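Local coordinates for vanadium-dependent bromoperoxidase (Corallina officinalis, PDB 1QHB), which catalyses the bromination of organic substrates with hydrogen peroxide, using a vanadate cofactor, and binds calcium, which is important for its stability, at residues M292-V297 / D458-K463. Numbering follows the deposited sequence.
Sequences MTDLKV and DVSPGK
Asp458 CB covers one face of the Asp294 carboxylate, 3.8 Å from Asp294 CG. The start of helix 295-302 lies over the other. Ser460 OG comes in at the edge between OD1 and OD2, nearer OD1 and lifted toward the helix side. Water 1 lies beyond OD1, close to the carboxylate plane and away from Ser460 OG, and donates to Asp294 OD1 at 2.7 Å. Water 2 is tilted out of the plane toward the Asp458 face. It links Asp294 OD2 to Val459 O, 2.7 Å from the latter.

Ser460 OG donates to Asp294 OD1 at 2.4 Å, a doubtfully short distance. The same hydroxyl accepts from Lys296 N at 3.3 Å, nearly straight at 165°. Val297 N meets Asp294 OD2 on its anti side, 24° out of plane, at 3.1 Å, the N-cap bond of the helix. CG of Asp294 is anti to its own nitrogen (chi1 169°), which turns the carboxylate back over the helix start. The amides there would probably stabilise its negative charge. Lys296 CG lies 3.4 Å from Ser460 OG, and Leu295 CB packs on Ser460 CB. Val297 CG2 touches the Asp458 carboxylate.

The contact is peripheral and away from the vanadate and calcium sites. It pins the N-terminus of helix 295-302 to the loop after helix 439-456. That helix holds Thr293 through Asn453, and Asn453 also touches Asp294.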
ATOM      1  N   MET A 292     -37.816 -43.119 -27.865  1.00 11.84           N
ATOM      2  CA  MET A 292     -36.704 -43.833 -27.268  1.00 14.41           C
ATOM      3  C   MET A 292     -37.167 -45.030 -26.453  1.00 14.87           C
ATOM      4  O   MET A 292     -36.605 -45.335 -25.415  1.00 15.89           O
ATOM      5  CB  MET A 292     -35.881 -42.841 -26.409  1.00 13.65           C
ATOM      6  CG  MET A 292     -35.088 -41.881 -27.213  1.00 13.89           C
ATOM      7  SD  MET A 292     -34.397 -40.470 -26.336  1.00 12.04           S
ATOM      8  CE  MET A 292     -33.192 -41.328 -25.311  1.00  7.33           C
ATOM      9  N   THR A 293     -38.144 -45.771 -26.960  1.00 15.50           N
ATOM     10  CA  THR A 293     -38.666 -46.945 -26.287  1.00 14.61           C
ATOM     11  C   THR A 293     -38.065 -48.190 -26.926  1.00 15.19           C
ATOM     12  O   THR A 293     -38.313 -49.297 -26.447  1.00 17.10           O
ATOM     13  CB  THR A 293     -40.198 -47.027 -26.426  1.00 15.87           C
ATOM     14  OG1 THR A 293     -40.567 -46.978 -27.824  1.00 18.33           O
ATOM     15  CG2 THR A 293     -40.833 -45.823 -25.740  1.00 16.30           C
ATOM     16  N   ASP A 294     -37.242 -48.031 -27.932  1.00 14.95           N
ATOM     17  CA  ASP A 294     -36.553 -49.129 -28.563  1.00 17.69           C
ATOM     18  C   ASP A 294     -35.057 -49.025 -28.209  1.00 18.56           C
ATOM     19  O   ASP A 294     -34.441 -47.955 -28.376  1.00 15.41           O
ATOM     20  CB  ASP A 294     -36.764 -49.027 -30.077  1.00 17.83           C
ATOM     21  CG  ASP A 294     -35.838 -49.989 -30.775  1.00 21.13           C
ATOM     22  OD1 ASP A 294     -36.107 -51.204 -30.760  1.00 23.25           O
ATOM     23  OD2 ASP A 294     -34.819 -49.554 -31.321  1.00 23.96           O
ATOM     24  N   LEU A 295     -34.468 -50.166 -27.819  1.00 17.25           N
ATOM     25  CA  LEU A 295     -33.073 -50.228 -27.458  1.00 17.20           C
ATOM     26  C   LEU A 295     -32.109 -49.686 -28.475  1.00 18.09           C
ATOM     27  O   LEU A 295     -31.218 -48.874 -28.088  1.00 17.59           O
ATOM     28  CB  LEU A 295     -32.662 -51.678 -27.155  1.00 20.10           C
ATOM     29  CG  LEU A 295     -31.236 -51.776 -26.558  1.00 24.30           C
ATOM     30  CD1 LEU A 295     -31.219 -51.003 -25.247  1.00 12.83           C
ATOM     31  CD2 LEU A 295     -30.819 -53.232 -26.391  1.00 18.80           C
ATOM     32  N   LYS A 296     -32.236 -50.078 -29.758  1.00 17.61           N
ATOM     33  CA  LYS A 296     -31.236 -49.510 -30.700  1.00 17.45           C
ATOM     34  C   LYS A 296     -31.350 -48.031 -30.916  1.00 15.80           C
ATOM     35  O   LYS A 296     -30.300 -47.380 -31.089  1.00 18.96           O
ATOM     36  CB  LYS A 296     -31.320 -50.261 -32.030  1.00 22.67           C
ATOM     37  CG  LYS A 296     -30.935 -51.733 -31.825  1.00 23.60           C
ATOM     38  CD  LYS A 296     -31.166 -52.439 -33.172  1.00 33.20           C
ATOM     39  CE  LYS A 296     -30.616 -53.861 -33.092  1.00 35.15           C
ATOM     40  NZ  LYS A 296     -30.319 -54.343 -34.474  1.00 51.62           N
ATOM     41  N   VAL A 297     -32.577 -47.484 -30.953  1.00 13.11           N
ATOM     42  CA  VAL A 297     -32.732 -46.014 -31.126  1.00 15.86           C
ATOM     43  C   VAL A 297     -32.225 -45.330 -29.863  1.00 16.81           C
ATOM     44  O   VAL A 297     -31.505 -44.335 -29.912  1.00 16.29           O
ATOM     45  CB  VAL A 297     -34.209 -45.674 -31.319  1.00 17.08           C
ATOM     46  CG1 VAL A 297     -34.465 -44.196 -31.314  1.00 12.48           C
ATOM     47  CG2 VAL A 297     -34.766 -46.344 -32.579  1.00 16.75           C
ATOM     48  N   ASP A 458     -40.038 -50.414 -35.058  1.00 40.25           N
ATOM     49  CA  ASP A 458     -38.684 -50.480 -34.535  1.00 37.39           C
ATOM     50  C   ASP A 458     -38.499 -51.810 -33.827  1.00 38.72           C
ATOM     51  O   ASP A 458     -39.277 -52.190 -32.953  1.00 36.87           O
ATOM     52  CB  ASP A 458     -38.362 -49.352 -33.558  1.00 33.94           C
ATOM     53  CG  ASP A 458     -38.083 -48.048 -34.265  1.00 38.19           C
ATOM     54  OD1 ASP A 458     -37.640 -48.115 -35.434  1.00 37.42           O
ATOM     55  OD2 ASP A 458     -38.313 -46.974 -33.662  1.00 38.59           O
ATOM     56  N   VAL A 459     -37.505 -52.582 -34.263  1.00 41.64           N
ATOM     57  CA  VAL A 459     -37.285 -53.895 -33.657  1.00 40.78           C
ATOM     58  C   VAL A 459     -35.890 -54.015 -33.044  1.00 40.37           C
ATOM     59  O   VAL A 459     -34.861 -53.629 -33.588  1.00 39.20           O
ATOM     60  CB  VAL A 459     -37.489 -55.083 -34.613  1.00 46.02           C
ATOM     61  CG1 VAL A 459     -37.575 -56.363 -33.790  1.00 49.97           C
ATOM     62  CG2 VAL A 459     -38.730 -54.953 -35.481  1.00 47.55           C
ATOM     63  N   SER A 460     -35.891 -54.555 -31.825  1.00 38.37           N
ATOM     64  CA  SER A 460     -34.691 -54.822 -31.047  1.00 40.17           C
ATOM     65  C   SER A 460     -34.952 -56.071 -30.196  1.00 42.44           C
ATOM     66  O   SER A 460     -36.096 -56.320 -29.804  1.00 42.76           O
ATOM     67  CB  SER A 460     -34.332 -53.675 -30.097  1.00 30.85           C
ATOM     68  OG  SER A 460     -34.119 -52.499 -30.851  1.00 27.79           O
ATOM     69  N   PRO A 461     -33.912 -56.848 -29.928  1.00 44.88           N
ATOM     70  CA  PRO A 461     -34.050 -58.050 -29.137  1.00 44.27           C
ATOM     71  C   PRO A 461     -34.493 -57.729 -27.710  1.00 43.57           C
ATOM     72  O   PRO A 461     -34.109 -56.717 -27.125  1.00 43.54           O
ATOM     73  CB  PRO A 461     -32.662 -58.670 -29.128  1.00 44.56           C
ATOM     74  CG  PRO A 461     -31.826 -57.902 -30.082  1.00 47.19           C
ATOM     75  CD  PRO A 461     -32.519 -56.603 -30.371  1.00 44.95           C
ATOM     76  N   GLY A 462     -35.297 -58.595 -27.113  1.00 41.78           N
ATOM     77  CA  GLY A 462     -35.809 -58.486 -25.775  1.00 38.58           C
ATOM     78  C   GLY A 462     -37.015 -57.576 -25.617  1.00 39.83           C
ATOM     79  O   GLY A 462     -37.538 -56.940 -26.522  1.00 41.86           O
ATOM     80  N   LYS A 463     -37.498 -57.549 -24.380  1.00 36.02           N
ATOM     81  CA  LYS A 463     -38.577 -56.652 -23.978  1.00 31.18           C
ATOM     82  C   LYS A 463     -37.893 -55.286 -23.782  1.00 27.80           C
ATOM     83  O   LYS A 463     -36.646 -55.227 -23.730  1.00 23.74           O
ATOM     84  CB  LYS A 463     -39.245 -57.098 -22.693  1.00 32.51           C
ATOM     85  CG  LYS A 463     -40.024 -58.395 -22.786  1.00 38.26           C
ATOM     86  CD  LYS A 463     -41.096 -58.473 -21.714  1.00 41.75           C
ATOM     87  CE  LYS A 463     -40.633 -59.276 -20.521  1.00 51.77           C
ATOM     88  NZ  LYS A 463     -41.706 -59.303 -19.485  1.00 67.55           N
TER
HETATM   89  O   HOH W   1     -37.892 -53.012 -29.908  1.00 36.98           O
HETATM   90  O   HOH W   2     -34.313 -50.994 -33.277  1.00 37.52           O